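Long-range contact in tailspike protein (PDB 6E1R), which probably binds and degrades the capsular polysaccharide of its Acinetobacter host as the trimeric receptor-recognition spike of the phage: residues Gln139-Phe153 with Phe166-Thr180. Residues are numbered along the deposited sequence; the frame is centred on the assembly and turned at random.
Sequences QFSRSITATADIPIF and FGKLMFKASTGGTAT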
loop_
_atom_site.group_PDB
_atom_site.type_symbol
_atom_site.label_atom_id
_atom_site.label_comp_id
_atom_site.label_asym_id
_atom_site.label_seq_id
_atom_site.Cartn_x
_atom_site.Cartn_y
_atom_site.Cartn_z
ATOM N N GLN A 139 1.538 -8.720 26.595
ATOM C CA GLN A 139 2.303 -9.729 27.323
ATOM C C GLN A 139 1.520 -10.368 28.461
ATOM O O GLN A 139 1.904 -11.448 28.923
ATOM C CB GLN A 139 3.606 -9.138 27.870
ATOM C CG GLN A 139 3.439 -8.166 29.024
ATOM C CD GLN A 139 3.256 -6.737 28.564
ATOM O OE1 GLN A 139 2.705 -6.481 27.494
ATOM N NE2 GLN A 139 3.725 -5.793 29.372
ATOM N N PHE A 140 0.442 -9.740 28.928
ATOM C CA PHE A 140 -0.420 -10.343 29.937
ATOM C C PHE A 140 -1.682 -10.950 29.336
ATOM O O PHE A 140 -2.679 -11.119 30.046
ATOM C CB PHE A 140 -0.786 -9.321 31.013
ATOM C CG PHE A 140 0.314 -9.061 32.005
ATOM C CD1 PHE A 140 0.215 -8.021 32.913
ATOM C CD2 PHE A 140 1.444 -9.862 32.033
ATOM C CE1 PHE A 140 1.223 -7.780 33.826
ATOM C CE2 PHE A 140 2.455 -9.627 32.946
ATOM C CZ PHE A 140 2.344 -8.584 33.843
ATOM N N SER A 141 -1.659 -11.285 28.048
ATOM C CA SER A 141 -2.798 -11.941 27.431
ATOM C C SER A 141 -2.902 -13.386 27.920
ATOM O O SER A 141 -1.984 -13.933 28.539
ATOM C CB SER A 141 -2.685 -11.890 25.908
ATOM O OG SER A 141 -1.494 -12.513 25.462
ATOM N N ARG A 142 -4.046 -14.003 27.634
ATOM C CA ARG A 142 -4.259 -15.405 27.973
ATOM C C ARG A 142 -3.215 -16.275 27.283
ATOM O O ARG A 142 -3.112 -16.277 26.053
ATOM C CB ARG A 142 -5.670 -15.825 27.565
ATOM C CG ARG A 142 -6.008 -17.269 27.867
ATOM C CD ARG A 142 -6.107 -17.524 29.365
ATOM N NE ARG A 142 -7.079 -16.654 30.023
ATOM C CZ ARG A 142 -6.772 -15.770 30.968
ATOM N NH1 ARG A 142 -5.518 -15.643 31.380
ATOM N NH2 ARG A 142 -7.720 -15.019 31.510
ATOM N N SER A 143 -2.438 -17.009 28.075
ATOM C CA SER A 143 -1.263 -17.710 27.582
ATOM C C SER A 143 -1.456 -19.221 27.619
ATOM O O SER A 143 -2.215 -19.752 28.433
ATOM C CB SER A 143 -0.020 -17.336 28.398
ATOM O OG SER A 143 -0.077 -17.890 29.699
ATOM N N ILE A 144 -0.755 -19.904 26.716
ATOM C CA ILE A 144 -0.666 -21.360 26.692
ATOM C C ILE A 144 0.813 -21.718 26.658
ATOM O O ILE A 144 1.517 -21.364 25.704
ATOM C CB ILE A 144 -1.396 -21.973 25.483
ATOM C CG1 ILE A 144 -2.873 -21.579 25.482
ATOM C CG2 ILE A 144 -1.246 -23.487 25.489
ATOM C CD1 ILE A 144 -3.686 -22.262 24.400
ATOM N N THR A 145 1.280 -22.419 27.686
ATOM C CA THR A 145 2.688 -22.763 27.834
ATOM C C THR A 145 2.902 -24.240 27.530
ATOM O O THR A 145 2.120 -25.093 27.960
ATOM C CB THR A 145 3.184 -22.442 29.248
ATOM O OG1 THR A 145 2.887 -21.075 29.561
ATOM C CG2 THR A 145 4.687 -22.658 29.353
ATOM N N ALA A 146 3.969 -24.535 26.791
ATOM C CA ALA A 146 4.345 -25.904 26.456
ATOM C C ALA A 146 5.413 -26.366 27.441
ATOM O O ALA A 146 6.527 -25.831 27.455
ATOM C CB ALA A 146 4.845 -25.997 25.017
ATOM N N THR A 147 5.072 -27.357 28.261
ATOM C CA THR A 147 5.974 -27.890 29.270
ATOM C C THR A 147 6.876 -28.997 28.734
ATOM O O THR A 147 7.579 -29.641 29.520
ATOM C CB THR A 147 5.177 -28.404 30.472
ATOM O OG1 THR A 147 4.206 -29.361 30.032
ATOM C CG2 THR A 147 4.469 -27.251 31.170
ATOM N N ALA A 148 6.872 -29.230 27.425
ATOM C CA ALA A 148 7.754 -30.201 26.796
ATOM C C ALA A 148 8.207 -29.654 25.450
ATOM O O ALA A 148 7.724 -28.620 24.980
ATOM C CB ALA A 148 7.069 -31.562 26.626
ATOM N N ASP A 149 9.151 -30.359 24.824
ATOM C CA ASP A 149 9.650 -29.978 23.504
ATOM C C ASP A 149 8.694 -30.489 22.422
ATOM O O ASP A 149 9.027 -31.329 21.588
ATOM C CB ASP A 149 11.062 -30.510 23.300
ATOM C CG ASP A 149 11.747 -29.900 22.094
ATOM O OD1 ASP A 149 11.186 -28.952 21.506
ATOM O OD2 ASP A 149 12.845 -30.373 21.734
ATOM N N ILE A 150 7.478 -29.950 22.454
ATOM C CA ILE A 150 6.413 -30.390 21.551
ATOM C C ILE A 150 5.651 -29.181 21.046
ATOM O O ILE A 150 5.546 -28.151 21.725
ATOM C CB ILE A 150 5.435 -31.363 22.248
ATOM C CG1 ILE A 150 4.980 -30.800 23.598
ATOM C CG2 ILE A 150 6.073 -32.732 22.423
ATOM C CD1 ILE A 150 3.627 -30.117 23.565
ATOM N N PRO A 151 5.100 -29.282 19.836
ATOM C CA PRO A 151 4.227 -28.211 19.339
ATOM C C PRO A 151 2.944 -28.142 20.153
ATOM O O PRO A 151 2.318 -29.165 20.439
ATOM C CB PRO A 151 3.956 -28.619 17.886
ATOM C CG PRO A 151 4.167 -30.099 17.867
ATOM C CD PRO A 151 5.275 -30.358 18.846
ATOM N N ILE A 152 2.562 -26.922 20.540
ATOM C CA ILE A 152 1.320 -26.733 21.288
ATOM C C ILE A 152 0.131 -27.204 20.460
ATOM O O ILE A 152 -0.753 -27.914 20.954
ATOM C CB ILE A 152 1.170 -25.261 21.711
ATOM C CG1 ILE A 152 2.245 -24.892 22.735
ATOM C CG2 ILE A 152 -0.221 -25.001 22.265
ATOM C CD1 ILE A 152 2.182 -23.452 23.192
ATOM N N PHE A 153 0.099 -26.822 19.187
ATOM C CA PHE A 153 -0.900 -27.297 18.242
ATOM C C PHE A 153 -0.206 -28.005 17.090
ATOM O O PHE A 153 0.874 -27.593 16.654
ATOM C CB PHE A 153 -1.770 -26.150 17.711
ATOM C CG PHE A 153 -2.749 -25.615 18.718
ATOM C CD1 PHE A 153 -3.942 -26.276 18.959
ATOM C CD2 PHE A 153 -2.482 -24.449 19.417
ATOM C CE1 PHE A 153 -4.849 -25.789 19.881
ATOM C CE2 PHE A 153 -3.384 -23.956 20.340
ATOM C CZ PHE A 153 -4.570 -24.626 20.573
ATOM N N PHE A 166 -7.470 -17.603 15.753
ATOM C CA PHE A 166 -6.739 -17.512 17.013
ATOM C C PHE A 166 -6.754 -16.058 17.459
ATOM O O PHE A 166 -6.080 -15.214 16.860
ATOM C CB PHE A 166 -5.311 -18.031 16.856
ATOM C CG PHE A 166 -5.241 -19.481 16.490
ATOM C CD1 PHE A 166 -5.294 -19.877 15.164
ATOM C CD2 PHE A 166 -5.132 -20.450 17.471
ATOM C CE1 PHE A 166 -5.236 -21.212 14.824
ATOM C CE2 PHE A 166 -5.076 -21.787 17.136
ATOM C CZ PHE A 166 -5.129 -22.168 15.812
ATOM N N GLY A 167 -7.515 -15.770 18.511
ATOM C CA GLY A 167 -7.683 -14.404 18.958
ATOM C C GLY A 167 -7.129 -14.127 20.339
ATOM O O GLY A 167 -7.631 -14.654 21.337
ATOM N N LYS A 168 -6.084 -13.303 20.397
ATOM C CA LYS A 168 -5.537 -12.782 21.649
ATOM C C LYS A 168 -5.094 -13.914 22.579
ATOM O O LYS A 168 -5.584 -14.073 23.700
ATOM C CB LYS A 168 -6.554 -11.854 22.320
ATOM C CG LYS A 168 -6.995 -10.729 21.393
ATOM C CD LYS A 168 -8.144 -9.918 21.950
ATOM C CE LYS A 168 -8.525 -8.801 20.987
ATOM N NZ LYS A 168 -9.753 -8.077 21.413
ATOM N N LEU A 169 -4.146 -14.705 22.084
ATOM C CA LEU A 169 -3.551 -15.803 22.830
ATOM C C LEU A 169 -2.036 -15.670 22.797
ATOM O O LEU A 169 -1.464 -15.238 21.793
ATOM C CB LEU A 169 -3.971 -17.165 22.260
ATOM C CG LEU A 169 -5.449 -17.528 22.404
ATOM C CD1 LEU A 169 -5.765 -18.813 21.656
ATOM C CD2 LEU A 169 -5.815 -17.661 23.872
HETATM N N MSE A 170 -1.393 -16.038 23.898
HETATM C CA MSE A 170 0.060 -15.992 23.981
HETATM C C MSE A 170 0.623 -17.402 24.093
HETATM O O MSE A 170 0.041 -18.257 24.755
HETATM C CB MSE A 170 0.503 -15.139 25.171
HETATM C CG MSE A 170 1.998 -14.897 25.243
HETATM SE SE MSE A 170 2.449 -13.544 26.571
HETATM C CE MSE A 170 4.379 -13.460 26.283
ATOM N N PHE A 171 1.753 -17.649 23.439
ATOM C CA PHE A 171 2.369 -18.969 23.415
ATOM C C PHE A 171 3.743 -18.883 24.060
ATOM O O PHE A 171 4.583 -18.083 23.634
ATOM C CB PHE A 171 2.466 -19.494 21.982
ATOM C CG PHE A 171 1.146 -19.543 21.269
ATOM C CD1 PHE A 171 0.320 -20.648 21.392
ATOM C CD2 PHE A 171 0.723 -18.481 20.489
ATOM C CE1 PHE A 171 -0.899 -20.696 20.742
ATOM C CE2 PHE A 171 -0.496 -18.522 19.836
ATOM C CZ PHE A 171 -1.307 -19.632 19.963
ATOM N N LYS A 172 3.968 -19.706 25.082
ATOM C CA LYS A 172 5.223 -19.727 25.820
ATOM C C LYS A 172 5.767 -21.149 25.852
ATOM O O LYS A 172 5.134 -22.096 25.376
ATOM C CB LYS A 172 5.046 -19.191 27.247
ATOM C CG LYS A 172 4.483 -17.785 27.337
ATOM C CD LYS A 172 4.372 -17.345 28.788
ATOM C CE LYS A 172 3.873 -15.916 28.902
ATOM N NZ LYS A 172 3.740 -15.479 30.320
ATOM N N ALA A 173 6.958 -21.288 26.428
ATOM C CA ALA A 173 7.593 -22.580 26.636
ATOM C C ALA A 173 8.192 -22.606 28.033
ATOM O O ALA A 173 8.822 -21.635 28.462
ATOM C CB ALA A 173 8.678 -22.853 25.587
ATOM N N SER A 174 7.985 -23.718 28.744
ATOM C CA SER A 174 8.517 -23.829 30.098
ATOM C C SER A 174 10.040 -23.861 30.089
ATOM O O SER A 174 10.684 -23.318 30.995
ATOM C CB SER A 174 7.958 -25.073 30.786
ATOM O OG SER A 174 8.538 -26.250 30.254
ATOM N N THR A 175 10.631 -24.494 29.081
ATOM C CA THR A 175 12.075 -24.524 28.902
ATOM C C THR A 175 12.443 -23.682 27.689
ATOM O O THR A 175 11.886 -23.873 26.602
ATOM C CB THR A 175 12.581 -25.957 28.728
ATOM O OG1 THR A 175 12.155 -26.754 29.842
ATOM C CG2 THR A 175 14.100 -25.979 28.647
ATOM N N GLY A 176 13.376 -22.753 27.879
ATOM C CA GLY A 176 13.760 -21.866 26.795
ATOM C C GLY A 176 14.455 -22.616 25.671
ATOM O O GLY A 176 15.315 -23.468 25.898
ATOM N N GLY A 177 14.073 -22.285 24.440
ATOM C CA GLY A 177 14.640 -22.932 23.275
ATOM C C GLY A 177 14.009 -24.251 22.908
ATOM O O GLY A 177 14.635 -25.053 22.210
ATOM N N THR A 178 12.782 -24.502 23.355
ATOM C CA THR A 178 12.081 -25.740 23.063
ATOM C C THR A 178 10.674 -25.420 22.580
ATOM O O THR A 178 10.174 -24.304 22.751
ATOM C CB THR A 178 12.012 -26.665 24.289
ATOM O OG1 THR A 178 11.363 -25.986 25.371
ATOM C CG2 THR A 178 13.407 -27.090 24.723
ATOM N N ALA A 179 10.054 -26.420 21.953
ATOM C CA ALA A 179 8.647 -26.385 21.572
ATOM C C ALA A 179 8.333 -25.302 20.546
ATOM O O ALA A 179 9.220 -24.562 20.105
ATOM C CB ALA A 179 7.766 -26.194 22.810
ATOM N N THR A 180 7.063 -25.215 20.161
ATOM C CA THR A 180 6.578 -24.215 19.222
ATOM C C THR A 180 5.065 -24.145 19.356
ATOM O O THR A 180 4.434 -25.044 19.917
ATOM C CB THR A 180 6.981 -24.539 17.778
ATOM O OG1 THR A 180 6.473 -23.527 16.900
ATOM C CG2 THR A 180 6.429 -25.888 17.353
HETATM O O HOH W 1 9.394 -28.319 31.823
#
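Ser143-Ala146 and Met170-Ala173 pair in parallel register as neighbouring coils of the right-handed beta-helix that forms the tailspike shaft. Ile144 N donates to Met170 O (2.7 Å) and Ile144 O accepts from Lys172 N (3.0 Å), so both polar backbone atoms of Ile144 serve the next coil. Strand 117-119 flanks Ser143-Ala146 on its other edge. Met170, a selenomethionine, shares one face with Ser143, Thr145 and Lys172. Its CB meets Ser141 OG, a hydroxyl bonded to Val138 O; CG, anti to the backbone N (chi1 -173°), starts an extended chain that carries SE to Gln139 O and ends with CE 4.1 Å from that same Gln139 O. Lys172 lies over this face too, its CB 3.7 Å from Thr145 OG1 and its CE near Ser143 CB. On the other face, Ile152 CD1 abuts the edge of the Phe171 ring, in its plane, at CD1 (3.8 Å). The edge of Phe166 points at the face of Phe153 in a T-shaped pair, planes 68° apart, and Phe195 meets Phe166 nearly parallel. In the loop that follows strand 142-146, Asp149 OD1 accepts the Ala179 N-H from the anti side of the carboxylate, 29° out of its plane (2.8 Å); at the corner, Ile152 N bonds to Thr180 O. Just after Ala146 and Ala173, a water bridges Thr147 O and Ser174 OG, 2.7 Å from Ser174 OG.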